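Long-range contacts in cysteine synthase 3 (Entamoeba histolytica, PDB 6KR5), which catalyses the last step of cysteine synthesis, probably using its pyridoxal phosphate to replace the acetate of O-acetylserine with sulfide: residues A283-G288 with I302-P307; I186-V191 with V214-A219; V27-V32 with I44-E49. All blocks are in the same frame, centred on the assembly; numbering follows the deposited sequence.

Contact 1: A283-G288 with I302-P307. With PLP (pyridoxal-5'-phosphate), chain D.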
loop_
_atom_site.group_PDB
_atom_site.type_symbol
_atom_site.label_atom_id
_atom_site.label_comp_id
_atom_site.label_asym_id
_atom_site.label_seq_id
_atom_site.Cartn_x
_atom_site.Cartn_y
_atom_site.Cartn_z
ATOM N N ALA B 283 -3.598 13.066 -12.843
ATOM C CA ALA B 283 -3.071 13.927 -13.896
ATOM C C ALA B 283 -2.453 13.092 -15.001
ATOM O O ALA B 283 -2.743 13.296 -16.186
ATOM C CB ALA B 283 -2.054 14.912 -13.322
ATOM N N ALA B 284 -1.602 12.130 -14.624
ATOM C CA ALA B 284 -0.963 11.273 -15.613
ATOM C C ALA B 284 -1.990 10.487 -16.415
ATOM O O ALA B 284 -1.877 10.390 -17.640
ATOM C CB ALA B 284 0.028 10.326 -14.937
ATOM N N ILE B 285 -3.003 9.923 -15.745
ATOM C CA ILE B 285 -3.990 9.117 -16.465
ATOM C C ILE B 285 -4.759 9.981 -17.454
ATOM O O ILE B 285 -4.962 9.586 -18.606
ATOM C CB ILE B 285 -4.928 8.391 -15.486
ATOM C CG1 ILE B 285 -4.172 7.228 -14.848
ATOM C CG2 ILE B 285 -6.178 7.861 -16.226
ATOM C CD1 ILE B 285 -4.884 6.539 -13.701
ATOM N N LEU B 286 -5.168 11.185 -17.042
ATOM C CA LEU B 286 -5.910 12.034 -17.975
ATOM C C LEU B 286 -5.052 12.399 -19.181
ATOM O O LEU B 286 -5.525 12.348 -20.323
ATOM C CB LEU B 286 -6.422 13.288 -17.268
ATOM C CG LEU B 286 -7.172 14.270 -18.170
ATOM C CD1 LEU B 286 -8.313 13.569 -18.893
ATOM C CD2 LEU B 286 -7.698 15.423 -17.349
ATOM N N ALA B 287 -3.779 12.747 -18.956
ATOM C CA ALA B 287 -2.889 13.004 -20.084
ATOM C C ALA B 287 -2.772 11.774 -20.973
ATOM O O ALA B 287 -2.711 11.891 -22.203
ATOM C CB ALA B 287 -1.507 13.432 -19.593
ATOM N N GLY B 288 -2.743 10.587 -20.368
ATOM C CA GLY B 288 -2.618 9.372 -21.154
ATOM C C GLY B 288 -3.877 9.060 -21.945
ATOM O O GLY B 288 -3.799 8.529 -23.057
ATOM N N ILE B 302 0.270 2.346 -24.508
ATOM C CA ILE B 302 0.540 3.564 -23.754
ATOM C C ILE B 302 0.680 3.176 -22.288
ATOM O O ILE B 302 -0.249 2.601 -21.707
ATOM C CB ILE B 302 -0.590 4.584 -23.961
ATOM C CG1 ILE B 302 -0.652 4.990 -25.434
ATOM C CG2 ILE B 302 -0.411 5.797 -23.069
ATOM C CD1 ILE B 302 -1.972 5.564 -25.850
ATOM N N VAL B 303 1.839 3.473 -21.694
ATOM C CA VAL B 303 2.140 3.114 -20.308
ATOM C C VAL B 303 2.158 4.385 -19.475
ATOM O O VAL B 303 2.846 5.350 -19.822
ATOM C CB VAL B 303 3.483 2.374 -20.186
ATOM C CG1 VAL B 303 3.852 2.171 -18.708
ATOM C CG2 VAL B 303 3.422 1.035 -20.909
ATOM N N ILE B 304 1.435 4.373 -18.359
ATOM C CA ILE B 304 1.259 5.553 -17.519
ATOM C C ILE B 304 1.771 5.214 -16.125
ATOM O O ILE B 304 1.297 4.256 -15.508
ATOM C CB ILE B 304 -0.215 5.982 -17.464
ATOM C CG1 ILE B 304 -0.804 6.082 -18.877
ATOM C CG2 ILE B 304 -0.377 7.311 -16.740
ATOM C CD1 ILE B 304 -2.273 6.436 -18.855
ATOM N N ILE B 305 2.711 6.009 -15.622
ATOM C CA ILE B 305 3.196 5.837 -14.254
ATOM C C ILE B 305 2.160 6.392 -13.288
ATOM O O ILE B 305 1.715 7.536 -13.436
ATOM C CB ILE B 305 4.541 6.555 -14.057
ATOM C CG1 ILE B 305 5.580 6.070 -15.063
ATOM C CG2 ILE B 305 5.044 6.348 -12.626
ATOM C CD1 ILE B 305 5.857 4.573 -14.962
ATOM N N LEU B 306 1.789 5.591 -12.279
ATOM C CA LEU B 306 0.932 6.063 -11.188
ATOM C C LEU B 306 1.787 6.145 -9.927
ATOM O O LEU B 306 2.066 5.108 -9.307
ATOM C CB LEU B 306 -0.267 5.130 -10.973
ATOM C CG LEU B 306 -1.127 4.812 -12.209
ATOM C CD1 LEU B 306 -2.486 4.271 -11.760
ATOM C CD2 LEU B 306 -1.310 6.011 -13.081
ATOM N N PRO B 307 2.242 7.336 -9.517
ATOM C CA PRO B 307 3.300 7.401 -8.484
ATOM C C PRO B 307 2.915 6.952 -7.078
ATOM O O PRO B 307 3.820 6.545 -6.328
ATOM C CB PRO B 307 3.694 8.888 -8.492
ATOM C CG PRO B 307 3.411 9.338 -9.902
ATOM C CD PRO B 307 2.126 8.611 -10.256
HETATM N N1 PLP D . 3.716 12.065 -7.839
HETATM C C2 PLP D . 4.107 11.734 -6.570
HETATM C C2A PLP D . 3.049 11.421 -5.559
HETATM C C3 PLP D . 5.453 11.691 -6.252
HETATM O O3 PLP D . 5.820 11.363 -4.978
HETATM C C4 PLP D . 6.405 11.979 -7.221
HETATM C C4A PLP D . 7.850 12.041 -6.881
HETATM O O4A PLP D . 8.223 11.844 -5.718
HETATM C C5 PLP D . 5.993 12.310 -8.511
HETATM C C6 PLP D . 4.649 12.354 -8.802
HETATM C C5A PLP D . 6.970 12.681 -9.605
HETATM O O4P PLP D . 7.955 11.719 -9.866
HETATM P P PLP D . 9.403 12.270 -10.271
HETATM O O1P PLP D . 9.221 13.279 -11.390
HETATM O O2P PLP D . 9.985 12.938 -9.057
HETATM O O3P PLP D . 10.198 11.091 -10.705
#

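Contact 2: I186-V191 with V214-A219. With PLP (pyridoxal-5'-phosphate), chain D.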
loop_
_atom_site.group_PDB
_atom_site.type_symbol
_atom_site.label_atom_id
_atom_site.label_comp_id
_atom_site.label_asym_id
_atom_site.label_seq_id
_atom_site.Cartn_x
_atom_site.Cartn_y
_atom_site.Cartn_z
ATOM N N ILE B 186 4.396 4.549 -25.843
ATOM C CA ILE B 186 4.360 5.876 -25.238
ATOM C C ILE B 186 4.491 5.669 -23.740
ATOM O O ILE B 186 3.895 4.735 -23.199
ATOM C CB ILE B 186 3.051 6.625 -25.581
ATOM C CG1 ILE B 186 2.808 6.628 -27.098
ATOM C CG2 ILE B 186 3.081 8.050 -25.035
ATOM C CD1 ILE B 186 1.520 7.274 -27.510
ATOM N N ILE B 187 5.311 6.493 -23.082
ATOM C CA ILE B 187 5.409 6.519 -21.625
ATOM C C ILE B 187 4.972 7.900 -21.143
ATOM O O ILE B 187 5.424 8.922 -21.676
ATOM C CB ILE B 187 6.831 6.165 -21.142
ATOM C CG1 ILE B 187 6.930 6.215 -19.618
ATOM C CG2 ILE B 187 7.894 7.062 -21.792
ATOM C CD1 ILE B 187 6.232 5.059 -18.942
ATOM N N VAL B 188 4.059 7.927 -20.171
ATOM C CA VAL B 188 3.473 9.160 -19.646
ATOM C C VAL B 188 3.855 9.266 -18.177
ATOM O O VAL B 188 3.557 8.353 -17.387
ATOM C CB VAL B 188 1.941 9.172 -19.802
ATOM C CG1 VAL B 188 1.370 10.511 -19.386
ATOM C CG2 VAL B 188 1.530 8.856 -21.225
ATOM N N SER B 189 4.512 10.366 -17.807
ATOM C CA SER B 189 4.979 10.532 -16.436
ATOM C C SER B 189 4.750 11.972 -15.995
ATOM O O SER B 189 5.236 12.909 -16.644
ATOM C CB SER B 189 6.463 10.144 -16.333
ATOM O OG SER B 189 7.069 10.674 -15.169
ATOM N N ALA B 190 4.019 12.154 -14.894
ATOM C CA ALA B 190 3.906 13.471 -14.272
ATOM C C ALA B 190 5.194 13.815 -13.519
ATOM O O ALA B 190 5.773 12.963 -12.833
ATOM C CB ALA B 190 2.704 13.506 -13.327
ATOM N N VAL B 191 5.638 15.076 -13.630
ATOM C CA VAL B 191 7.013 15.465 -13.300
ATOM C C VAL B 191 7.073 16.178 -11.953
ATOM O O VAL B 191 6.479 17.251 -11.770
ATOM C CB VAL B 191 7.619 16.354 -14.397
ATOM C CG1 VAL B 191 8.995 16.868 -13.940
ATOM C CG2 VAL B 191 7.726 15.580 -15.695
ATOM N N VAL B 214 6.109 11.418 -22.783
ATOM C CA VAL B 214 5.154 12.481 -22.493
ATOM C C VAL B 214 5.330 12.910 -21.040
ATOM O O VAL B 214 5.109 12.112 -20.122
ATOM C CB VAL B 214 3.712 12.023 -22.756
ATOM C CG1 VAL B 214 2.721 13.118 -22.382
ATOM C CG2 VAL B 214 3.540 11.611 -24.225
ATOM N N ALA B 215 5.704 14.170 -20.827
ATOM C CA ALA B 215 5.801 14.741 -19.490
ATOM C C ALA B 215 4.512 15.486 -19.160
ATOM O O ALA B 215 3.942 16.156 -20.024
ATOM C CB ALA B 215 6.995 15.695 -19.394
ATOM N N VAL B 216 4.066 15.386 -17.904
ATOM C CA VAL B 216 2.813 15.982 -17.453
ATOM C C VAL B 216 3.097 16.963 -16.325
ATOM O O VAL B 216 3.878 16.667 -15.414
ATOM C CB VAL B 216 1.825 14.891 -16.992
ATOM C CG1 VAL B 216 0.485 15.482 -16.530
ATOM C CG2 VAL B 216 1.630 13.871 -18.099
ATOM N N GLU B 217 2.472 18.132 -16.387
ATOM C CA GLU B 217 2.659 19.140 -15.354
ATOM C C GLU B 217 1.332 19.860 -15.120
ATOM O O GLU B 217 0.438 19.801 -15.965
ATOM C CB GLU B 217 3.770 20.133 -15.734
ATOM C CG GLU B 217 3.535 20.918 -17.012
ATOM C CD GLU B 217 4.646 21.937 -17.284
ATOM O OE1 GLU B 217 5.551 22.099 -16.435
ATOM O OE2 GLU B 217 4.597 22.583 -18.349
ATOM N N PRO B 218 1.186 20.534 -13.977
ATOM C CA PRO B 218 -0.068 21.262 -13.733
ATOM C C PRO B 218 -0.240 22.418 -14.702
ATOM O O PRO B 218 0.690 23.192 -14.954
ATOM C CB PRO B 218 0.081 21.769 -12.287
ATOM C CG PRO B 218 1.235 20.991 -11.692
ATOM C CD PRO B 218 2.133 20.678 -12.857
ATOM N N ALA B 219 -1.459 22.548 -15.227
ATOM C CA ALA B 219 -1.745 23.683 -16.097
ATOM C C ALA B 219 -1.494 25.004 -15.387
ATOM O O ALA B 219 -1.131 25.996 -16.031
ATOM C CB ALA B 219 -3.188 23.619 -16.596
HETATM N N1 PLP D . 3.716 12.065 -7.839
HETATM C C2 PLP D . 4.107 11.734 -6.570
HETATM C C2A PLP D . 3.049 11.421 -5.559
HETATM C C3 PLP D . 5.453 11.691 -6.252
HETATM O O3 PLP D . 5.820 11.363 -4.978
HETATM C C4 PLP D . 6.405 11.979 -7.221
HETATM C C4A PLP D . 7.850 12.041 -6.881
HETATM O O4A PLP D . 8.223 11.844 -5.718
HETATM C C5 PLP D . 5.993 12.310 -8.511
HETATM C C6 PLP D . 4.649 12.354 -8.802
HETATM C C5A PLP D . 6.970 12.681 -9.605
HETATM O O4P PLP D . 7.955 11.719 -9.866
HETATM P P PLP D . 9.403 12.270 -10.271
HETATM O O1P PLP D . 9.221 13.279 -11.390
HETATM O O2P PLP D . 9.985 12.938 -9.057
HETATM O O3P PLP D . 10.198 11.091 -10.705
#

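Contact 3: V27-V32 with I44-E49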
loop_
_atom_site.group_PDB
_atom_site.type_symbol
_atom_site.label_atom_id
_atom_site.label_comp_id
_atom_site.label_asym_id
_atom_site.label_seq_id
_atom_site.Cartn_x
_atom_site.Cartn_y
_atom_site.Cartn_z
ATOM N N VAL B 27 -0.986 -2.851 -15.243
ATOM C CA VAL B 27 -2.394 -3.255 -15.239
ATOM C C VAL B 27 -3.154 -2.538 -16.351
ATOM O O VAL B 27 -2.977 -1.335 -16.568
ATOM C CB VAL B 27 -3.043 -2.958 -13.868
ATOM C CG1 VAL B 27 -4.509 -3.430 -13.824
ATOM C CG2 VAL B 27 -2.225 -3.601 -12.749
ATOM N N GLU B 28 -4.032 -3.272 -17.035
ATOM C CA GLU B 28 -4.886 -2.662 -18.051
ATOM C C GLU B 28 -5.968 -1.791 -17.425
ATOM O O GLU B 28 -6.639 -2.205 -16.471
ATOM C CB GLU B 28 -5.565 -3.741 -18.893
ATOM C CG GLU B 28 -4.625 -4.676 -19.644
ATOM C CD GLU B 28 -5.366 -5.837 -20.309
ATOM O OE1 GLU B 28 -6.518 -6.127 -19.922
ATOM O OE2 GLU B 28 -4.781 -6.463 -21.223
ATOM N N LEU B 29 -6.167 -0.595 -18.004
ATOM C CA LEU B 29 -7.363 0.209 -17.751
ATOM C C LEU B 29 -8.491 -0.233 -18.680
ATOM O O LEU B 29 -8.249 -0.553 -19.847
ATOM C CB LEU B 29 -7.067 1.690 -17.980
ATOM C CG LEU B 29 -6.226 2.386 -16.922
ATOM C CD1 LEU B 29 -6.127 3.875 -17.256
ATOM C CD2 LEU B 29 -6.799 2.176 -15.522
ATOM N N HIS B 30 -9.723 -0.233 -18.162
ATOM C CA HIS B 30 -10.886 -0.621 -18.965
ATOM C C HIS B 30 -12.056 0.322 -18.736
ATOM O O HIS B 30 -12.735 0.725 -19.685
ATOM C CB HIS B 30 -11.328 -2.052 -18.644
ATOM C CG HIS B 30 -10.314 -3.090 -19.000
ATOM N ND1 HIS B 30 -10.011 -3.423 -20.302
ATOM C CD2 HIS B 30 -9.538 -3.879 -18.218
ATOM C CE1 HIS B 30 -9.078 -4.359 -20.308
ATOM N NE2 HIS B 30 -8.780 -4.658 -19.057
ATOM N N GLY B 31 -12.318 0.652 -17.473
ATOM C CA GLY B 31 -13.486 1.453 -17.160
ATOM C C GLY B 31 -13.394 2.854 -17.721
ATOM O O GLY B 31 -14.322 3.337 -18.376
ATOM N N VAL B 32 -12.262 3.526 -17.488
ATOM C CA VAL B 32 -12.110 4.902 -17.955
ATOM C C VAL B 32 -11.634 4.994 -19.395
ATOM O O VAL B 32 -11.575 6.103 -19.936
ATOM C CB VAL B 32 -11.161 5.715 -17.049
ATOM C CG1 VAL B 32 -11.753 5.848 -15.656
ATOM C CG2 VAL B 32 -9.748 5.113 -17.016
ATOM N N ILE B 44 -4.082 0.872 -22.903
ATOM C CA ILE B 44 -3.674 1.875 -21.925
ATOM C C ILE B 44 -3.385 1.146 -20.622
ATOM O O ILE B 44 -4.295 0.587 -19.998
ATOM C CB ILE B 44 -4.732 2.971 -21.730
ATOM C CG1 ILE B 44 -5.050 3.637 -23.074
ATOM C CG2 ILE B 44 -4.209 4.026 -20.765
ATOM C CD1 ILE B 44 -6.246 3.081 -23.784
ATOM N N LEU B 45 -2.118 1.142 -20.216
ATOM C CA LEU B 45 -1.649 0.363 -19.079
ATOM C C LEU B 45 -1.127 1.300 -18.007
ATOM O O LEU B 45 -0.459 2.290 -18.323
ATOM C CB LEU B 45 -0.533 -0.601 -19.490
ATOM C CG LEU B 45 -0.805 -1.436 -20.735
ATOM C CD1 LEU B 45 0.448 -2.265 -21.051
ATOM C CD2 LEU B 45 -2.032 -2.318 -20.522
ATOM N N VAL B 46 -1.407 0.978 -16.743
ATOM C CA VAL B 46 -0.959 1.794 -15.618
ATOM C C VAL B 46 0.045 1.007 -14.789
ATOM O O VAL B 46 -0.184 -0.163 -14.456
ATOM C CB VAL B 46 -2.142 2.285 -14.757
ATOM C CG1 VAL B 46 -2.911 3.361 -15.506
ATOM C CG2 VAL B 46 -3.069 1.143 -14.335
ATOM N N LYS B 47 1.157 1.655 -14.445
ATOM C CA LYS B 47 2.194 1.043 -13.622
ATOM C C LYS B 47 2.014 1.537 -12.194
ATOM O O LYS B 47 2.101 2.740 -11.938
ATOM C CB LYS B 47 3.591 1.384 -14.138
ATOM C CG LYS B 47 4.676 0.614 -13.388
ATOM C CD LYS B 47 5.973 0.545 -14.150
ATOM C CE LYS B 47 7.017 -0.259 -13.375
ATOM N NZ LYS B 47 6.723 -1.719 -13.209
ATOM N N LEU B 48 1.744 0.610 -11.273
ATOM C CA LEU B 48 1.244 0.961 -9.942
ATOM C C LEU B 48 2.398 1.026 -8.947
ATOM O O LEU B 48 2.718 0.042 -8.269
ATOM C CB LEU B 48 0.181 -0.035 -9.508
ATOM C CG LEU B 48 -0.905 -0.180 -10.561
ATOM C CD1 LEU B 48 -1.947 -1.154 -10.056
ATOM C CD2 LEU B 48 -1.541 1.146 -10.823
ATOM N N GLU B 49 2.988 2.219 -8.818
ATOM C CA GLU B 49 4.079 2.391 -7.870
ATOM C C GLU B 49 3.585 2.368 -6.431
ATOM O O GLU B 49 4.401 2.332 -5.502
ATOM C CB GLU B 49 4.843 3.675 -8.198
ATOM C CG GLU B 49 5.562 3.556 -9.544
ATOM C CD GLU B 49 6.629 2.467 -9.512
ATOM O OE1 GLU B 49 7.504 2.565 -8.625
ATOM O OE2 GLU B 49 6.597 1.537 -10.355
HETATM O O HOH W 1 -6.503 -0.603 -22.112
#

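Contact 1: A283-G288 with I302-P307
Helix against sheet in the PLP-binding domain is the theme here: Ala284, Ile285 and Gly288 of helix 279-292 lie on the Ile302, Ile304 and Leu306 side of strand 301-306. The short axes run nearly antiparallel, at 166°, and approach to 7.9 Å, a close approach consistent with Ala284 and Gly288 facing the strand. Ile304 stands at the middle. Its CG1 sits beside the backbone N (chi1 -50°), which leaves CG2 anti to N and against the helix, 3.5 Å from Ala284 CB. The other arm of Ile304 reaches along the helix, its CD1 ending 3.7 Å from Gly288 CA, where the missing side chain lets the methyl settle on the backbone. Ala284 CB also rests 3.6 Å from Ile305 O, so this methyl touches strand backbone as well as side chain. Farther along the strand, Ile285 and Leu306 cross at a slant, with Ile285 CG1 3.6 Å from Leu306 CD2 and Ile285 CD1 resting against both leucine methyls. No hydrogen bond joins the segments; the contact is apolar and wholly buried. Ser280, near the start of the same helix, bonds to PLP through OG. The whole is a helix packed on the central sheet of the fold type II PLP-dependent enzymes, with Pro307, just past the strand end, lining the cofactor pocket, its CB 3.2 Å from PLP N1.

Contact 2: I186-V191 with V214-A219
Val188 and Val216 make the dense part of this parallel strand pair, on the face that also carries Ala190 and Val214. Val188 CG1 is anti to the backbone N (chi1 -174°), which turns it to Val216 CG2 at 3.6 Å and leaves CG2 beside Val214. Val188 and Val214 point the same way, and Ile186 CG2 reaches Val214 CG2 at 3.7 Å. Ala287 of helix 279-292 packs over both Val188 and Val216. The opposite face, with Ser189 and Ala215, is more sparsely joined across the pair: Val191 CG2 to Ala215 CB, at 3.8 Å, is its main side-chain touch, and helix 195-207 covers Ser189 and Val191. Four backbone bonds stitch the strands. Val214 N to Ile187 O is short, 2.8 Å, and nearly straight. Val216 N instead comes to Ser189 O from above the carbonyl plane, its bond bent to 144°. Toward the C-terminal end the contact thins: Pro218 and Ala219 leave the partner strand, and Ala219 is partly exposed. There the other strand turns to the cofactor, Ala190 O lying 3.5 Å from PLP C5A. With helix 195-207 between them, these strands form a beta-alpha-beta crossover whose first strand leads into the Gly192-Ala194 loop, which bonds to PLP, consistent with the phosphate-binding loop of this family.

Contact 3: V27-V32 with I44-E49
Val27 and Val46 form the hydrogen-bonded pair of an antiparallel ladder. Val46 N donates to Val27 O at 2.8 Å and Val27 N returns a bond to Val46 O; a further backbone bond runs from Leu29 N to Ile44 O, 3.0 Å and nearly straight at 172°. One water extends the pairing, donating to Leu29 O and accepting from Ile44 N. Apolar contacts gather on the Val27 and Val46 face. Leu29 crosses Val46 at about a right angle, its CD1 3.7 Å from Val46 CG1, and Val27 CG2 meets Leu48 CD1 at 3.6 Å, also crosswise. A methyl also presses on the backbone: with CG1 anti to the carbonyl carbon (chi1 -72°), Val46 CG2 falls between N and the carbonyl carbon, 3.3 Å from Val27 O. On the other face Glu28 and Leu45 run side by side, Glu28 CG 3.6 Å from Leu45 CD2, while the carboxylate of partly exposed Glu28 takes a weak bond to its OE1 from His30 NE2. Helix 279-292 covers the first face, with Ile285 touching Leu29 and Val46. Strand 301-306 bonds along the other edge of 43-48, and Val27 pairs in parallel with a strand of the second subunit, carrying the sheet across the dimer interface.

Overall arrangement
All three contacts are buried and belong to one mixed sheet. Contacts 1 and 2 are nearer the chain centre, and both touch PLP. Contact 3 is farther out, at the sheet's edge in this chain, about 16 Å from contact 2 between centres, and the second subunit joins it there. Strand 301-306 lies between strands 43-48 and 186-190 and bonds to both, through backbone pairs such as Ile302 with Leu45 and Val303 with Ile186. Helix 279-292 packs on strands of all three. Chemistry follows place: contact 1 is purely apolar layer packing, contact 2 a parallel ladder with valine-rich cover, and contact 3 an antiparallel ladder with a water and a partly exposed glutamate.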